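Local coordinates for protein putative 2,5-diketo-D-gluconic acid reductase B (Sinorhizobium meliloti, PDB 3UP8) that probably reduces small carbonyl compounds with NADPH, such as methylglyoxal to hydroxyacetone, as a barrel-shaped member of the aldo/keto reductase family, at residues Val90-Lys95 / Asp120-Leu125; Asn30-Pro35 / Pro175-Gln180; Glu48-Leu53 / Val76-Gln81; Gly71-Val76 / Arg115-Asp120. One frame throughout, in Å; residues are numbered along the deposited sequence.

Interaction 1: residues Val90-Lys95 / Asp120-Leu125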
loop_
_atom_site.group_PDB
_atom_site.type_symbol
_atom_site.label_atom_id
_atom_site.label_comp_id
_atom_site.label_asym_id
_atom_site.label_seq_id
_atom_site.Cartn_x
_atom_site.Cartn_y
_atom_site.Cartn_z
ATOM N N VAL A 90 -9.171 2.316 12.655
ATOM C CA VAL A 90 -8.100 2.641 11.717
ATOM C C VAL A 90 -7.339 1.370 11.360
ATOM O O VAL A 90 -7.091 0.529 12.218
ATOM C CB VAL A 90 -7.125 3.712 12.272
ATOM C CG1 VAL A 90 -5.985 3.995 11.289
ATOM C CG2 VAL A 90 -7.868 5.025 12.571
ATOM N N PHE A 91 -6.984 1.241 10.090
ATOM C CA PHE A 91 -6.122 0.152 9.635
ATOM C C PHE A 91 -4.716 0.709 9.461
ATOM O O PHE A 91 -4.469 1.543 8.583
ATOM C CB PHE A 91 -6.641 -0.427 8.323
ATOM C CG PHE A 91 -5.956 -1.694 7.919
ATOM C CD1 PHE A 91 -6.560 -2.921 8.143
ATOM C CD2 PHE A 91 -4.694 -1.656 7.340
ATOM C CE1 PHE A 91 -5.907 -4.123 7.788
ATOM C CE2 PHE A 91 -4.039 -2.840 6.984
ATOM C CZ PHE A 91 -4.651 -4.069 7.213
ATOM N N LEU A 92 -3.795 0.255 10.305
ATOM C CA LEU A 92 -2.465 0.854 10.355
ATOM C C LEU A 92 -1.408 -0.142 9.904
ATOM O O LEU A 92 -1.314 -1.227 10.449
ATOM C CB LEU A 92 -2.161 1.413 11.765
ATOM C CG LEU A 92 -0.752 1.990 12.044
ATOM C CD1 LEU A 92 -0.404 3.229 11.187
ATOM C CD2 LEU A 92 -0.542 2.293 13.539
ATOM N N THR A 93 -0.615 0.252 8.912
ATOM C CA THR A 93 0.427 -0.593 8.356
ATOM C C THR A 93 1.792 0.023 8.589
ATOM O O THR A 93 1.968 1.217 8.354
ATOM C CB THR A 93 0.232 -0.693 6.834
ATOM O OG1 THR A 93 -1.045 -1.281 6.578
ATOM C CG2 THR A 93 1.357 -1.523 6.154
ATOM N N THR A 94 2.753 -0.774 9.054
ATOM C CA THR A 94 4.162 -0.368 8.940
ATOM C C THR A 94 4.995 -1.475 8.294
ATOM O O THR A 94 4.470 -2.543 7.951
ATOM C CB THR A 94 4.765 0.207 10.271
ATOM O OG1 THR A 94 5.993 0.894 9.981
ATOM C CG2 THR A 94 4.992 -0.894 11.333
ATOM N N LYS A 95 6.279 -1.199 8.087
ATOM C CA LYS A 95 7.155 -2.100 7.345
ATOM C C LYS A 95 8.492 -2.217 8.060
ATOM O O LYS A 95 9.065 -1.217 8.502
ATOM C CB LYS A 95 7.390 -1.567 5.923
ATOM C CG LYS A 95 6.108 -1.168 5.180
ATOM C CD LYS A 95 6.389 -0.716 3.749
ATOM C CE LYS A 95 5.157 -0.092 3.096
ATOM N NZ LYS A 95 4.817 1.284 3.624
ATOM N N ASP A 120 -0.402 -0.651 20.805
ATOM C CA ASP A 120 0.208 -1.951 21.135
ATOM C C ASP A 120 0.258 -2.945 19.957
ATOM O O ASP A 120 0.812 -4.030 20.090
ATOM C CB ASP A 120 -0.469 -2.586 22.354
ATOM C CG ASP A 120 -1.864 -3.131 22.057
ATOM O OD1 ASP A 120 -2.620 -2.566 21.240
ATOM O OD2 ASP A 120 -2.208 -4.166 22.662
ATOM N N HIS A 121 -0.318 -2.566 18.825
ATOM C CA HIS A 121 -0.323 -3.433 17.637
ATOM C C HIS A 121 -0.477 -2.594 16.380
ATOM O O HIS A 121 -1.024 -1.478 16.414
ATOM C CB HIS A 121 -1.471 -4.461 17.692
ATOM C CG HIS A 121 -2.836 -3.857 17.562
ATOM N ND1 HIS A 121 -3.474 -3.229 18.610
ATOM C CD2 HIS A 121 -3.688 -3.789 16.508
ATOM C CE1 HIS A 121 -4.655 -2.787 18.207
ATOM N NE2 HIS A 121 -4.811 -3.115 16.936
ATOM N N VAL A 122 0.027 -3.132 15.281
ATOM C CA VAL A 122 -0.332 -2.638 13.972
ATOM C C VAL A 122 -1.300 -3.627 13.335
ATOM O O VAL A 122 -1.325 -4.803 13.686
ATOM C CB VAL A 122 0.878 -2.416 13.051
ATOM C CG1 VAL A 122 1.746 -1.271 13.584
ATOM C CG2 VAL A 122 1.710 -3.703 12.875
ATOM N N ASP A 123 -2.100 -3.143 12.398
ATOM C CA ASP A 123 -2.973 -4.036 11.673
ATOM C C ASP A 123 -2.186 -4.890 10.690
ATOM O O ASP A 123 -2.526 -6.051 10.500
ATOM C CB ASP A 123 -4.079 -3.253 10.980
ATOM C CG ASP A 123 -4.969 -2.520 11.984
ATOM O OD1 ASP A 123 -5.985 -3.101 12.391
ATOM O OD2 ASP A 123 -4.626 -1.399 12.404
ATOM N N LEU A 124 -1.123 -4.326 10.115
ATOM C CA LEU A 124 -0.375 -4.980 9.046
ATOM C C LEU A 124 1.111 -4.667 9.150
ATOM O O LEU A 124 1.497 -3.498 9.319
ATOM C CB LEU A 124 -0.892 -4.519 7.669
ATOM C CG LEU A 124 -0.340 -5.176 6.394
ATOM C CD1 LEU A 124 -0.427 -6.733 6.428
ATOM C CD2 LEU A 124 -1.038 -4.600 5.106
ATOM N N LEU A 125 1.938 -5.710 9.062
ATOM C CA LEU A 125 3.387 -5.537 9.069
ATOM C C LEU A 125 3.963 -6.216 7.842
ATOM O O LEU A 125 3.688 -7.393 7.592
ATOM C CB LEU A 125 4.021 -6.117 10.339
ATOM C CG LEU A 125 5.533 -5.922 10.515
ATOM C CD1 LEU A 125 5.857 -4.442 10.739
ATOM C CD2 LEU A 125 6.101 -6.762 11.667
#

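Interaction 2: residues Asn30-Pro35 / Pro175-Gln180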
loop_
_atom_site.group_PDB
_atom_site.type_symbol
_atom_site.label_atom_id
_atom_site.label_comp_id
_atom_site.label_asym_id
_atom_site.label_seq_id
_atom_site.Cartn_x
_atom_site.Cartn_y
_atom_site.Cartn_z
ATOM N N ASN A 30 -6.611 -12.093 2.096
ATOM C CA ASN A 30 -6.331 -13.304 2.864
ATOM C C ASN A 30 -6.715 -13.165 4.344
ATOM O O ASN A 30 -5.991 -13.631 5.231
ATOM C CB ASN A 30 -4.850 -13.691 2.715
ATOM C CG ASN A 30 -4.654 -14.917 1.840
ATOM O OD1 ASN A 30 -5.567 -15.715 1.683
ATOM N ND2 ASN A 30 -3.460 -15.063 1.259
ATOM N N GLY A 31 -7.829 -12.479 4.597
ATOM C CA GLY A 31 -8.356 -12.305 5.956
ATOM C C GLY A 31 -8.125 -10.947 6.594
ATOM O O GLY A 31 -8.618 -10.704 7.694
ATOM N N ALA A 32 -7.383 -10.063 5.919
ATOM C CA ALA A 32 -7.032 -8.735 6.459
ATOM C C ALA A 32 -8.055 -7.584 6.229
ATOM O O ALA A 32 -8.052 -6.583 6.959
ATOM C CB ALA A 32 -5.671 -8.313 5.944
ATOM N N ASN A 33 -8.878 -7.678 5.199
ATOM C CA ASN A 33 -9.872 -6.620 4.929
ATOM C C ASN A 33 -9.356 -5.187 4.965
ATOM O O ASN A 33 -9.664 -4.393 5.862
ATOM C CB ASN A 33 -11.069 -6.776 5.846
ATOM C CG ASN A 33 -11.813 -8.010 5.549
ATOM O OD1 ASN A 33 -12.327 -8.178 4.433
ATOM N ND2 ASN A 33 -11.837 -8.930 6.511
ATOM N N ILE A 34 -8.582 -4.876 3.950
ATOM C CA ILE A 34 -7.822 -3.660 3.901
ATOM C C ILE A 34 -8.672 -2.641 3.148
ATOM O O ILE A 34 -9.142 -2.939 2.044
ATOM C CB ILE A 34 -6.501 -3.917 3.176
ATOM C CG1 ILE A 34 -5.707 -5.013 3.909
ATOM C CG2 ILE A 34 -5.692 -2.607 3.027
ATOM C CD1 ILE A 34 -4.405 -5.403 3.228
ATOM N N PRO A 35 -8.893 -1.448 3.744
ATOM C CA PRO A 35 -9.651 -0.417 3.011
ATOM C C PRO A 35 -8.990 -0.096 1.659
ATOM O O PRO A 35 -7.782 0.103 1.602
ATOM C CB PRO A 35 -9.615 0.798 3.956
ATOM C CG PRO A 35 -9.364 0.227 5.312
ATOM C CD PRO A 35 -8.486 -0.986 5.084
ATOM N N PRO A 175 -1.443 -16.690 6.879
ATOM C CA PRO A 175 -1.578 -16.234 5.508
ATOM C C PRO A 175 -0.821 -14.933 5.275
ATOM O O PRO A 175 -0.607 -14.140 6.220
ATOM C CB PRO A 175 -3.088 -16.008 5.329
ATOM C CG PRO A 175 -3.747 -16.678 6.484
ATOM C CD PRO A 175 -2.730 -16.704 7.594
ATOM N N ILE A 176 -0.387 -14.745 4.037
ATOM C CA ILE A 176 0.263 -13.508 3.619
ATOM C C ILE A 176 -0.853 -12.649 3.036
ATOM O O ILE A 176 -1.501 -13.046 2.079
ATOM C CB ILE A 176 1.326 -13.760 2.546
ATOM C CG1 ILE A 176 2.443 -14.669 3.085
ATOM C CG2 ILE A 176 1.871 -12.430 1.983
ATOM C CD1 ILE A 176 3.309 -14.035 4.180
ATOM N N ALA A 177 -1.087 -11.485 3.641
ATOM C CA ALA A 177 -2.238 -10.668 3.299
ATOM C C ALA A 177 -2.127 -9.955 1.949
ATOM O O ALA A 177 -3.103 -9.890 1.191
ATOM C CB ALA A 177 -2.490 -9.636 4.430
ATOM N N THR A 178 -0.950 -9.392 1.661
ATOM C CA THR A 178 -0.774 -8.491 0.532
ATOM C C THR A 178 0.685 -8.462 0.111
ATOM O O THR A 178 1.579 -8.793 0.895
ATOM C CB THR A 178 -1.268 -7.023 0.868
ATOM O OG1 THR A 178 -1.501 -6.282 -0.340
ATOM C CG2 THR A 178 -0.242 -6.259 1.715
ATOM N N ASN A 179 0.905 -8.086 -1.143
ATOM C CA ASN A 179 2.219 -7.680 -1.635
ATOM C C ASN A 179 2.102 -6.222 -2.105
ATOM O O ASN A 179 1.360 -5.909 -3.050
ATOM C CB ASN A 179 2.693 -8.602 -2.775
ATOM C CG ASN A 179 4.121 -8.293 -3.236
ATOM O OD1 ASN A 179 4.898 -7.646 -2.529
ATOM N ND2 ASN A 179 4.461 -8.746 -4.433
ATOM N N GLN A 180 2.812 -5.340 -1.416
ATOM C CA GLN A 180 2.796 -3.941 -1.742
ATOM C C GLN A 180 3.894 -3.665 -2.756
ATOM O O GLN A 180 5.079 -3.904 -2.499
ATOM C CB GLN A 180 2.959 -3.060 -0.493
ATOM C CG GLN A 180 2.943 -1.573 -0.843
ATOM C CD GLN A 180 2.920 -0.648 0.362
ATOM O OE1 GLN A 180 2.198 -0.883 1.345
ATOM N NE2 GLN A 180 3.688 0.437 0.278
#

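Interaction 3: residues Glu48-Leu53 / Val76-Gln81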
loop_
_atom_site.group_PDB
_atom_site.type_symbol
_atom_site.label_atom_id
_atom_site.label_comp_id
_atom_site.label_asym_id
_atom_site.label_seq_id
_atom_site.Cartn_x
_atom_site.Cartn_y
_atom_site.Cartn_z
ATOM N N GLU A 48 4.684 17.371 7.218
ATOM C CA GLU A 48 3.571 17.169 6.281
ATOM C C GLU A 48 2.518 16.205 6.845
ATOM O O GLU A 48 1.315 16.463 6.740
ATOM C CB GLU A 48 4.071 16.661 4.927
ATOM C CG GLU A 48 4.752 17.706 4.052
ATOM C CD GLU A 48 5.269 17.127 2.739
ATOM O OE1 GLU A 48 6.008 16.117 2.762
ATOM O OE2 GLU A 48 4.936 17.686 1.671
ATOM N N VAL A 49 2.975 15.103 7.446
ATOM C CA VAL A 49 2.083 14.139 8.107
ATOM C C VAL A 49 1.270 14.777 9.246
ATOM O O VAL A 49 0.052 14.573 9.331
ATOM C CB VAL A 49 2.868 12.880 8.610
ATOM C CG1 VAL A 49 2.031 12.039 9.577
ATOM C CG2 VAL A 49 3.334 12.042 7.430
ATOM N N LEU A 50 1.935 15.548 10.110
ATOM C CA LEU A 50 1.256 16.184 11.245
ATOM C C LEU A 50 0.202 17.206 10.812
ATOM O O LEU A 50 -0.792 17.409 11.509
ATOM C CB LEU A 50 2.253 16.880 12.169
ATOM C CG LEU A 50 3.142 16.088 13.113
ATOM C CD1 LEU A 50 4.052 17.070 13.839
ATOM C CD2 LEU A 50 2.328 15.271 14.096
ATOM N N ARG A 51 0.435 17.849 9.673
ATOM C CA ARG A 51 -0.500 18.811 9.115
ATOM C C ARG A 51 -1.673 18.122 8.409
ATOM O O ARG A 51 -2.837 18.437 8.681
ATOM C CB ARG A 51 0.227 19.736 8.135
ATOM C CG ARG A 51 -0.534 21.025 7.778
ATOM C CD ARG A 51 -0.058 21.585 6.440
ATOM N NE ARG A 51 1.402 21.540 6.330
ATOM C CZ ARG A 51 2.072 21.230 5.219
ATOM N NH1 ARG A 51 1.418 20.935 4.099
ATOM N NH2 ARG A 51 3.401 21.208 5.233
ATOM N N ILE A 52 -1.372 17.173 7.527
ATOM C CA ILE A 52 -2.380 16.657 6.595
ATOM C C ILE A 52 -3.135 15.418 7.086
ATOM O O ILE A 52 -4.346 15.309 6.870
ATOM C CB ILE A 52 -1.761 16.418 5.197
ATOM C CG1 ILE A 52 -1.243 17.740 4.633
ATOM C CG2 ILE A 52 -2.774 15.825 4.233
ATOM C CD1 ILE A 52 0.198 17.675 4.204
ATOM N N LEU A 53 -2.438 14.491 7.749
ATOM C CA LEU A 53 -3.103 13.275 8.240
ATOM C C LEU A 53 -4.348 13.528 9.119
ATOM O O LEU A 53 -5.360 12.853 8.933
ATOM C CB LEU A 53 -2.112 12.301 8.905
ATOM C CG LEU A 53 -2.629 10.920 9.342
ATOM C CD1 LEU A 53 -3.429 10.242 8.233
ATOM C CD2 LEU A 53 -1.464 10.034 9.778
ATOM N N VAL A 76 2.880 9.888 12.507
ATOM C CA VAL A 76 1.693 9.083 12.230
ATOM C C VAL A 76 0.983 8.749 13.542
ATOM O O VAL A 76 -0.227 8.932 13.648
ATOM C CB VAL A 76 2.015 7.773 11.434
ATOM C CG1 VAL A 76 0.805 6.835 11.422
ATOM C CG2 VAL A 76 2.434 8.101 9.999
ATOM N N GLY A 77 1.740 8.264 14.526
ATOM C CA GLY A 77 1.212 7.916 15.850
ATOM C C GLY A 77 0.533 9.097 16.536
ATOM O O GLY A 77 -0.575 8.968 17.051
ATOM N N GLU A 78 1.186 10.254 16.500
ATOM C CA GLU A 78 0.630 11.479 17.103
ATOM C C GLU A 78 -0.671 11.903 16.412
ATOM O O GLU A 78 -1.673 12.169 17.071
ATOM C CB GLU A 78 1.651 12.623 17.027
ATOM C CG GLU A 78 1.210 13.886 17.789
ATOM C CD GLU A 78 2.223 15.018 17.705
ATOM O OE1 GLU A 78 3.435 14.729 17.752
ATOM O OE2 GLU A 78 1.807 16.194 17.592
ATOM N N ALA A 79 -0.642 11.963 15.084
ATOM C CA ALA A 79 -1.813 12.354 14.291
ATOM C C ALA A 79 -3.021 11.461 14.552
ATOM O O ALA A 79 -4.130 11.953 14.749
ATOM C CB ALA A 79 -1.470 12.389 12.801
ATOM N N ILE A 80 -2.819 10.145 14.555
ATOM C CA ILE A 80 -3.922 9.219 14.816
ATOM C C ILE A 80 -4.489 9.406 16.216
ATOM O O ILE A 80 -5.702 9.490 16.392
ATOM C CB ILE A 80 -3.514 7.740 14.595
ATOM C CG1 ILE A 80 -3.144 7.523 13.121
ATOM C CG2 ILE A 80 -4.629 6.779 15.083
ATOM C CD1 ILE A 80 -2.654 6.122 12.788
ATOM N N GLN A 81 -3.602 9.479 17.204
ATOM C CA GLN A 81 -4.001 9.643 18.594
ATOM C C GLN A 81 -4.809 10.933 18.830
ATOM O O GLN A 81 -5.775 10.926 19.586
ATOM C CB GLN A 81 -2.752 9.604 19.469
ATOM C CG GLN A 81 -2.894 10.147 20.865
ATOM C CD GLN A 81 -1.550 10.271 21.557
ATOM O OE1 GLN A 81 -0.617 10.917 21.054
ATOM N NE2 GLN A 81 -1.439 9.649 22.705
#

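Interaction 4: residues Gly71-Val76 / Arg115-Asp120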
loop_
_atom_site.group_PDB
_atom_site.type_symbol
_atom_site.label_atom_id
_atom_site.label_comp_id
_atom_site.label_asym_id
_atom_site.label_seq_id
_atom_site.Cartn_x
_atom_site.Cartn_y
_atom_site.Cartn_z
ATOM N N GLY A 71 10.870 7.295 8.429
ATOM C CA GLY A 71 11.219 8.217 9.507
ATOM C C GLY A 71 10.069 9.083 10.001
ATOM O O GLY A 71 10.286 10.082 10.673
ATOM N N ASN A 72 8.832 8.716 9.677
ATOM C CA ASN A 72 7.686 9.525 10.120
ATOM C C ASN A 72 6.660 8.764 10.967
ATOM O O ASN A 72 5.537 9.242 11.164
ATOM C CB ASN A 72 7.013 10.189 8.911
ATOM C CG ASN A 72 6.598 9.178 7.842
ATOM O OD1 ASN A 72 6.385 8.003 8.135
ATOM N ND2 ASN A 72 6.486 9.635 6.599
ATOM N N GLU A 73 7.043 7.591 11.480
ATOM C CA GLU A 73 6.122 6.800 12.319
ATOM C C GLU A 73 5.643 7.569 13.552
ATOM O O GLU A 73 4.458 7.495 13.919
ATOM C CB GLU A 73 6.773 5.494 12.779
ATOM C CG GLU A 73 6.801 4.380 11.737
ATOM C CD GLU A 73 7.658 3.196 12.196
ATOM O OE1 GLU A 73 8.765 3.431 12.756
ATOM O OE2 GLU A 73 7.219 2.037 12.017
ATOM N N ALA A 74 6.561 8.300 14.192
ATOM C CA ALA A 74 6.219 9.114 15.362
ATOM C C ALA A 74 5.052 10.073 15.081
ATOM O O ALA A 74 4.115 10.186 15.877
ATOM C CB ALA A 74 7.462 9.892 15.873
ATOM N N GLU A 75 5.103 10.736 13.935
ATOM C CA GLU A 75 4.092 11.729 13.578
ATOM C C GLU A 75 2.787 11.052 13.165
ATOM O O GLU A 75 1.708 11.569 13.456
ATOM C CB GLU A 75 4.636 12.661 12.486
ATOM C CG GLU A 75 5.785 13.570 12.981
ATOM C CD GLU A 75 7.178 12.952 12.878
ATOM O OE1 GLU A 75 7.316 11.733 12.611
ATOM O OE2 GLU A 75 8.164 13.703 13.070
ATOM N N VAL A 76 2.880 9.888 12.507
ATOM C CA VAL A 76 1.693 9.083 12.230
ATOM C C VAL A 76 0.983 8.749 13.542
ATOM O O VAL A 76 -0.227 8.932 13.648
ATOM C CB VAL A 76 2.015 7.773 11.434
ATOM C CG1 VAL A 76 0.805 6.835 11.422
ATOM C CG2 VAL A 76 2.434 8.101 9.999
ATOM N N ARG A 115 6.242 1.854 19.872
ATOM C CA ARG A 115 6.457 3.011 20.743
ATOM C C ARG A 115 6.195 4.306 19.981
ATOM O O ARG A 115 5.552 5.217 20.529
ATOM C CB ARG A 115 7.858 3.012 21.362
ATOM C CG ARG A 115 8.054 1.918 22.414
ATOM C CD ARG A 115 9.370 2.070 23.195
ATOM N NE ARG A 115 10.532 1.575 22.456
ATOM C CZ ARG A 115 10.924 0.299 22.428
ATOM N NH1 ARG A 115 10.259 -0.635 23.099
ATOM N NH2 ARG A 115 11.997 -0.040 21.724
ATOM N N LYS A 116 6.697 4.400 18.743
ATOM C CA LYS A 116 6.515 5.606 17.922
ATOM C C LYS A 116 5.053 5.791 17.516
ATOM O O LYS A 116 4.526 6.913 17.530
ATOM C CB LYS A 116 7.420 5.590 16.678
ATOM C CG LYS A 116 8.931 5.586 16.985
ATOM C CD LYS A 116 9.719 5.922 15.727
ATOM C CE LYS A 116 11.206 6.155 16.011
ATOM N NZ LYS A 116 12.029 4.906 15.848
ATOM N N LEU A 117 4.399 4.679 17.183
ATOM C CA LEU A 117 3.013 4.697 16.711
ATOM C C LEU A 117 1.976 4.819 17.834
ATOM O O LEU A 117 0.776 4.953 17.562
ATOM C CB LEU A 117 2.733 3.458 15.846
ATOM C CG LEU A 117 3.509 3.425 14.523
ATOM C CD1 LEU A 117 3.424 2.008 13.924
ATOM C CD2 LEU A 117 2.968 4.461 13.535
ATOM N N ARG A 118 2.441 4.773 19.086
ATOM C CA ARG A 118 1.579 4.921 20.264
ATOM C C ARG A 118 0.388 3.955 20.287
ATOM O O ARG A 118 -0.761 4.333 20.575
ATOM C CB ARG A 118 1.139 6.391 20.449
ATOM C CG ARG A 118 2.328 7.313 20.712
ATOM C CD ARG A 118 1.908 8.734 21.102
ATOM N NE ARG A 118 3.092 9.547 21.396
ATOM C CZ ARG A 118 3.136 10.876 21.345
ATOM N NH1 ARG A 118 2.056 11.583 21.021
ATOM N NH2 ARG A 118 4.274 11.500 21.616
ATOM N N THR A 119 0.670 2.698 19.968
ATOM C CA THR A 119 -0.351 1.650 19.973
ATOM C C THR A 119 0.339 0.320 20.282
ATOM O O THR A 119 1.542 0.194 20.076
ATOM C CB THR A 119 -1.150 1.601 18.634
ATOM O OG1 THR A 119 -2.081 0.504 18.658
ATOM C CG2 THR A 119 -0.213 1.458 17.417
ATOM N N ASP A 120 -0.402 -0.651 20.805
ATOM C CA ASP A 120 0.208 -1.951 21.135
ATOM C C ASP A 120 0.258 -2.945 19.957
ATOM O O ASP A 120 0.812 -4.030 20.090
ATOM C CB ASP A 120 -0.469 -2.586 22.354
ATOM C CG ASP A 120 -1.864 -3.131 22.057
ATOM O OD1 ASP A 120 -2.620 -2.566 21.240
ATOM O OD2 ASP A 120 -2.208 -4.166 22.662
HETATM O O HOH W 1 10.920 2.810 14.026
HETATM O O HOH W 2 4.645 9.541 18.415
#

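Interaction 1: residues Val90-Lys95 / Asp120-Leu125
Asp123 OD2 takes the backbone N-H of Leu92 at 2.8 Å, met from above the carboxylate plane, and the same oxygen forms a salt bridge with Arg87. A side chain thus serves where a main-chain acceptor would be expected, at the point where the chain turns a corner. Past that corner the parallel ladder begins: Leu124 N reaches Leu92 O at 3.1 Å, and Thr94 N binds Leu124 O at 3.0 Å. Asp123 N adds a weak bond to Leu92 O.

The ring of Phe91, its CG anti to the backbone N (chi1 -170°), presents one face to Asp123 CB, which stands 3.6 Å from the ring centroid in a CH-pi contact. Ring atom CE2 of Phe91 meets Leu124 CB, also at 3.6 Å. Replacing Phe91 with an alanine would probably open a gap beside Asp123 CB and Leu124 CB, both of which pack on the ring. On the opposite face of the sheet, Thr94 CG2 packs against Leu125 CD1 (3.7 Å). Lys95, salt-bridged to Asp65, is hydrogen-bonded to Tyr70, the predicted proton donor. Through helix 103-117, strands 91-96 and 122-127 form a beta-alpha-beta unit of the aldo/keto reductase barrel.

Interaction 2: residues Asn30-Pro35 / Pro175-Gln180
The backbones of Asn30 and Ala177 come within 4.9 Å at their CA atoms, yet no main-chain hydrogen bond joins the two segments, and Asn30 itself stands in a left-handed conformation (phi 51°, psi 38°) at the turn of the hairpin. Its side chain supplies the polar link instead. Asn30 ND2 gives a nearly straight bond of 2.9 Å to Ile176 O, with the acceptor close to the plane of the amide; seen from the acceptor, the donor is tilted 34° from the carbonyl plane. The same nitrogen also binds Leu199 O, so this one amide ties the hairpin turn to strand 176-182 and to the end of helix 190-199.

Apolar contacts continue from there. Asn30 CB lies 3.9 Å from Pro175 CB, the two side chains meeting at a slant. Deeper in, the methyl groups Ala32 CB and Ala177 CB face each other at 3.8 Å, and Ile34 CD1 approaches Thr178 CB at 4.2 Å, while Thr178 OG1 turns to Ser202 and Thr204. The N-terminal hairpin covers the bottom of the barrel, as in other aldo/keto reductases. The side-chain amide of Asn30, with two acceptors, ties down the turn; a few apolar contacts supply the rest, so the polar hold is concentrated in that amide.

Interaction 3: residues Glu48-Leu53 / Val76-Gln81
Apolar packing carries most of the contact between Val49, Leu53 and the helix segment Val76-Gln81. The two short helix axes run nearly parallel, 22° apart, and approach to 8.9 Å. Val49, with CG1 anti to its own N (chi1 166°), sends this methyl across to Val76, where it lies 3.7 Å from the backbone N and 4.0 Å from CG2, the two valines meeting at a slant. One turn on, Leu53 reaches over Ala79: Leu53 CD2 stands 3.8 Å from Ala79 CB, and CB and CG of the leucine are hardly farther from the same methyl. Leu53 CD2 is also 4.3 Å from Val76 CG1. Beneath these residues, Phe39 of strand 37-40 and Val64 of strand 63-65 continue the apolar layer toward the barrel wall.

A second kind of contact, between a methyl and a carboxylate, lies at the more exposed margin. Leu50 CD2 is 3.6 Å from Glu78 CD and almost equally near both oxygens, and it also touches the CB and CG of the extended glutamate chain. Glu78 OE2 is held from within its own helix by a salt bridge to Lys82. With an alanine in place of Glu78, Lys82 would probably lose its ionic mate, and Leu50 CD2 the carboxylate end and CG that lie along it.

No hydrogen bond or salt bridge crosses between the two helix segments. Their cohesion therefore rests on shape and on burial of methyl groups, and the one charged group at the seam is probably balanced by Lys82 of its own helix rather than across the gap.

Interaction 4: residues Gly71-Val76 / Arg115-Asp120
Glu73 and Lys116 cross obliquely, their stems in contact and their charged ends joined only through water. Glu73 CB meets Lys116 CB at 4.0 Å; farther out the carboxylate and the amine diverge, so that Glu73 OE1 and Lys116 NZ stay 4.7 Å apart. A water fills the bridge, donating to Glu73 OE1 at 2.6 Å and accepting from Lys116 NZ at 3.0 Å. The lysine arrives there because its chain, extended as far as CE, bends at the last torsion (chi4 93°). The other carboxylate oxygen, Glu73 OE2, is turned inward to Thr94 OG1 and Ser113 OG, which fix the rotation of the group; Glu73 thus spans from the helix surface to the barrel wall.

Leu117 and Val76, by contrast, run alongside each other, and both touch Leu92 of strand 91-96. Leu117 CD2 touches Val76 CG1 at 3.8 Å and presses on the backbone of the first helical turn, 3.4 Å from Glu73 O.

Between these two pairs the main chains themselves come close. Ala74 CA makes a C-H...O contact of 3.5 Å with Lys116 O, and a second water donates to both Ala74 O and Lys116 O, linking carbonyls that could not bond each other. Arg118 leaves the helix with positive phi, where helix 103-117 ends, and its NH1 bonds Gln81 OE1.

The start of one outer helix thus meets the end of the next: helices 73-83 and 103-117 are successive members of the helical layer around a (beta/alpha)8 barrel, with a buried side of Leu117, Val76 and the Glu73 OE2 bonds, and a water-bridged outer one.

Overall arrangement
Interactions 1, 3 and 4 form one continuous patch. Interaction 3 joins helices 46-59 and 73-83, interaction 4 joins helix 73-83 to helix 103-117, and interaction 1 pairs strands 91-96 and 122-127 beneath. Interactions 3 and 4, centres about 9 Å apart, share Val76; interactions 1 and 4, about 10 Å apart, are joined by Thr94 and Glu73. Along the chain interaction 3 closes before interaction 1 opens, interaction 4 alternates with both, and interaction 2 encloses all. Interaction 2, centred about 12 Å from interaction 1, touches it where Phe91 meets Ala32, Ile34 and Pro35. Helical layer, strand wall and bottom hairpin thus pack around strand 91-96, which carries Lys95 beside the predicted catalytic tyrosine.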